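Local coordinates for protein folylpolyglutamate synthase (FolC) (Helicobacter pylori, PDB 6K8C) that probably adds glutamate to dihydropteroate and extends the polyglutamate tail of reduced folates, using ATP, at residues Q206-A209 against K210-A214. Numbering follows the deposited sequence.
Sequences QKIA and KEKHA
Ile208 turns its CG2 anti to the backbone N, while Lys212, one turn on, holds CG anti to its carbonyl carbon (chi1 -60°); the two side chains therefore run side by side, and Ile208 CG2 meets Lys212 CD at 3.6 Å. Lysine suits this exposed place at the end of the helix because its methylenes can lie against the isoleucine branch and over Ile208 O before the chain bends and carries the ammonium group away. Along the backbone the helix runs out in regular bonds: Lys210 N to Gln206 O, Glu211 N to Lys207 O, and Lys212 N to Ile208 O at 2.9 Å. A Schellman motif then ends the helix. His213 takes the left-handed backbone conformation (phi 59°), its N bonding back to Lys210 O, and Ala214 N closes the wider loop on Ala209 O at 2.8 Å, a carbonyl that also receives a weak bond from Lys212 N. The reversal brings Ala214 CB to 4.3 Å from Ala209 CB, the small apolar contact often found across such a cap, for which two short side chains suffice. Outward lie Lys207, Lys210 and Glu211, charged residues suited to an exposed face. Inward, Ile208 packs on Gln182 and Leu185 of helix 177-185 and on Met188, while Ala209 touches Leu216 of edge strand 215-218, which completes the beta-alpha-beta unit begun by strand 191-194.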
ATOM      1  N   GLN A 206      19.712  -6.723  12.187  1.00 35.70           N
ATOM      2  CA  GLN A 206      20.353  -6.781  13.497  1.00 34.90           C
ATOM      3  C   GLN A 206      21.732  -6.138  13.465  1.00 37.83           C
ATOM      4  O   GLN A 206      22.141  -5.476  14.427  1.00 32.84           O
ATOM      5  CB  GLN A 206      20.456  -8.233  13.970  1.00 32.19           C
ATOM      6  CG  GLN A 206      19.141  -8.799  14.465  1.00 34.50           C
ATOM      7  CD  GLN A 206      19.153 -10.309  14.558  1.00 41.14           C
ATOM      8  OE1 GLN A 206      20.041 -10.971  14.019  1.00 41.53           O
ATOM      9  NE2 GLN A 206      18.164 -10.862  15.249  1.00 38.43           N
ATOM     10  N   LYS A 207      22.466  -6.327  12.369  1.00 37.28           N
ATOM     11  CA  LYS A 207      23.792  -5.735  12.253  1.00 37.35           C
ATOM     12  C   LYS A 207      23.713  -4.214  12.219  1.00 38.34           C
ATOM     13  O   LYS A 207      24.508  -3.529  12.872  1.00 40.04           O
ATOM     14  CB  LYS A 207      24.477  -6.286  11.002  1.00 44.33           C
ATOM     15  CG  LYS A 207      25.738  -5.572  10.555  1.00 46.03           C
ATOM     16  CD  LYS A 207      26.264  -6.238   9.286  1.00 49.70           C
ATOM     17  CE  LYS A 207      27.699  -5.849   8.977  1.00 59.25           C
ATOM     18  NZ  LYS A 207      28.191  -6.586   7.777  1.00 62.18           N
ATOM     19  N   ILE A 208      22.745  -3.668  11.481  1.00 36.89           N
ATOM     20  CA  ILE A 208      22.606  -2.219  11.401  1.00 36.89           C
ATOM     21  C   ILE A 208      22.150  -1.651  12.739  1.00 41.14           C
ATOM     22  O   ILE A 208      22.663  -0.622  13.193  1.00 43.42           O
ATOM     23  CB  ILE A 208      21.650  -1.839  10.256  1.00 35.55           C
ATOM     24  CG1 ILE A 208      22.355  -1.990   8.904  1.00 35.82           C
ATOM     25  CG2 ILE A 208      21.132  -0.415  10.427  1.00 33.43           C
ATOM     26  CD1 ILE A 208      21.417  -2.243   7.748  1.00 42.00           C
ATOM     27  N   ALA A 209      21.197  -2.317  13.401  1.00 35.79           N
ATOM     28  CA  ALA A 209      20.706  -1.817  14.684  1.00 31.09           C
ATOM     29  C   ALA A 209      21.820  -1.756  15.719  1.00 38.41           C
ATOM     30  O   ALA A 209      21.911  -0.795  16.493  1.00 41.44           O
ATOM     31  CB  ALA A 209      19.555  -2.689  15.190  1.00 30.77           C
ATOM     32  N   LYS A 210      22.673  -2.782  15.755  1.00 36.12           N
ATOM     33  CA  LYS A 210      23.812  -2.765  16.664  1.00 36.12           C
ATOM     34  C   LYS A 210      24.767  -1.631  16.318  1.00 38.95           C
ATOM     35  O   LYS A 210      25.256  -0.923  17.208  1.00 49.69           O
ATOM     36  CB  LYS A 210      24.528  -4.115  16.614  1.00 44.17           C
ATOM     37  CG  LYS A 210      25.688  -4.261  17.582  1.00 45.21           C
ATOM     38  CD  LYS A 210      26.323  -5.637  17.434  1.00 56.81           C
ATOM     39  CE  LYS A 210      27.452  -5.852  18.429  1.00 61.86           C
ATOM     40  NZ  LYS A 210      27.891  -7.278  18.440  1.00 64.63           N
ATOM     41  N   GLU A 211      25.028  -1.430  15.024  1.00 43.94           N
ATOM     42  CA  GLU A 211      25.915  -0.352  14.596  1.00 51.35           C
ATOM     43  C   GLU A 211      25.370   1.016  14.997  1.00 47.69           C
ATOM     44  O   GLU A 211      26.138   1.913  15.362  1.00 51.74           O
ATOM     45  CB  GLU A 211      26.125  -0.425  13.082  1.00 48.04           C
ATOM     46  CG  GLU A 211      26.982   0.696  12.511  1.00 61.89           C
ATOM     47  CD  GLU A 211      26.158   1.755  11.800  1.00 72.17           C
ATOM     48  OE1 GLU A 211      25.525   1.432  10.771  1.00 74.78           O
ATOM     49  OE2 GLU A 211      26.142   2.910  12.274  1.00 74.08           O
ATOM     50  N   LYS A 212      24.052   1.193  14.941  1.00 38.95           N
ATOM     51  CA  LYS A 212      23.429   2.474  15.246  1.00 41.37           C
ATOM     52  C   LYS A 212      22.967   2.593  16.694  1.00 42.32           C
ATOM     53  O   LYS A 212      22.358   3.609  17.047  1.00 44.13           O
ATOM     54  CB  LYS A 212      22.239   2.715  14.307  1.00 44.95           C
ATOM     55  CG  LYS A 212      22.614   2.738  12.834  1.00 45.56           C
ATOM     56  CD  LYS A 212      21.386   2.890  11.946  1.00 44.22           C
ATOM     57  CE  LYS A 212      21.494   4.109  11.044  1.00 54.26           C
ATOM     58  NZ  LYS A 212      21.177   5.373  11.770  1.00 60.83           N
ATOM     59  N   HIS A 213      23.243   1.589  17.532  1.00 44.54           N
ATOM     60  CA  HIS A 213      22.800   1.564  18.931  1.00 47.53           C
ATOM     61  C   HIS A 213      21.283   1.649  19.045  1.00 45.84           C
ATOM     62  O   HIS A 213      20.755   2.201  20.012  1.00 38.64           O
ATOM     63  CB  HIS A 213      23.449   2.686  19.751  1.00 49.69           C
ATOM     64  CG  HIS A 213      24.935   2.774  19.597  1.00 55.64           C
ATOM     65  ND1 HIS A 213      25.787   1.762  19.982  1.00 57.86           N
ATOM     66  CD2 HIS A 213      25.723   3.761  19.107  1.00 55.01           C
ATOM     67  CE1 HIS A 213      27.033   2.118  19.731  1.00 59.61           C
ATOM     68  NE2 HIS A 213      27.023   3.328  19.200  1.00 59.96           N
ATOM     69  N   ALA A 214      20.571   1.106  18.064  1.00 44.29           N
ATOM     70  CA  ALA A 214      19.124   1.229  17.979  1.00 42.21           C
ATOM     71  C   ALA A 214      18.443   0.035  18.632  1.00 38.70           C
ATOM     72  O   ALA A 214      19.042  -1.028  18.814  1.00 34.23           O
ATOM     73  CB  ALA A 214      18.676   1.344  16.521  1.00 33.89           C
TER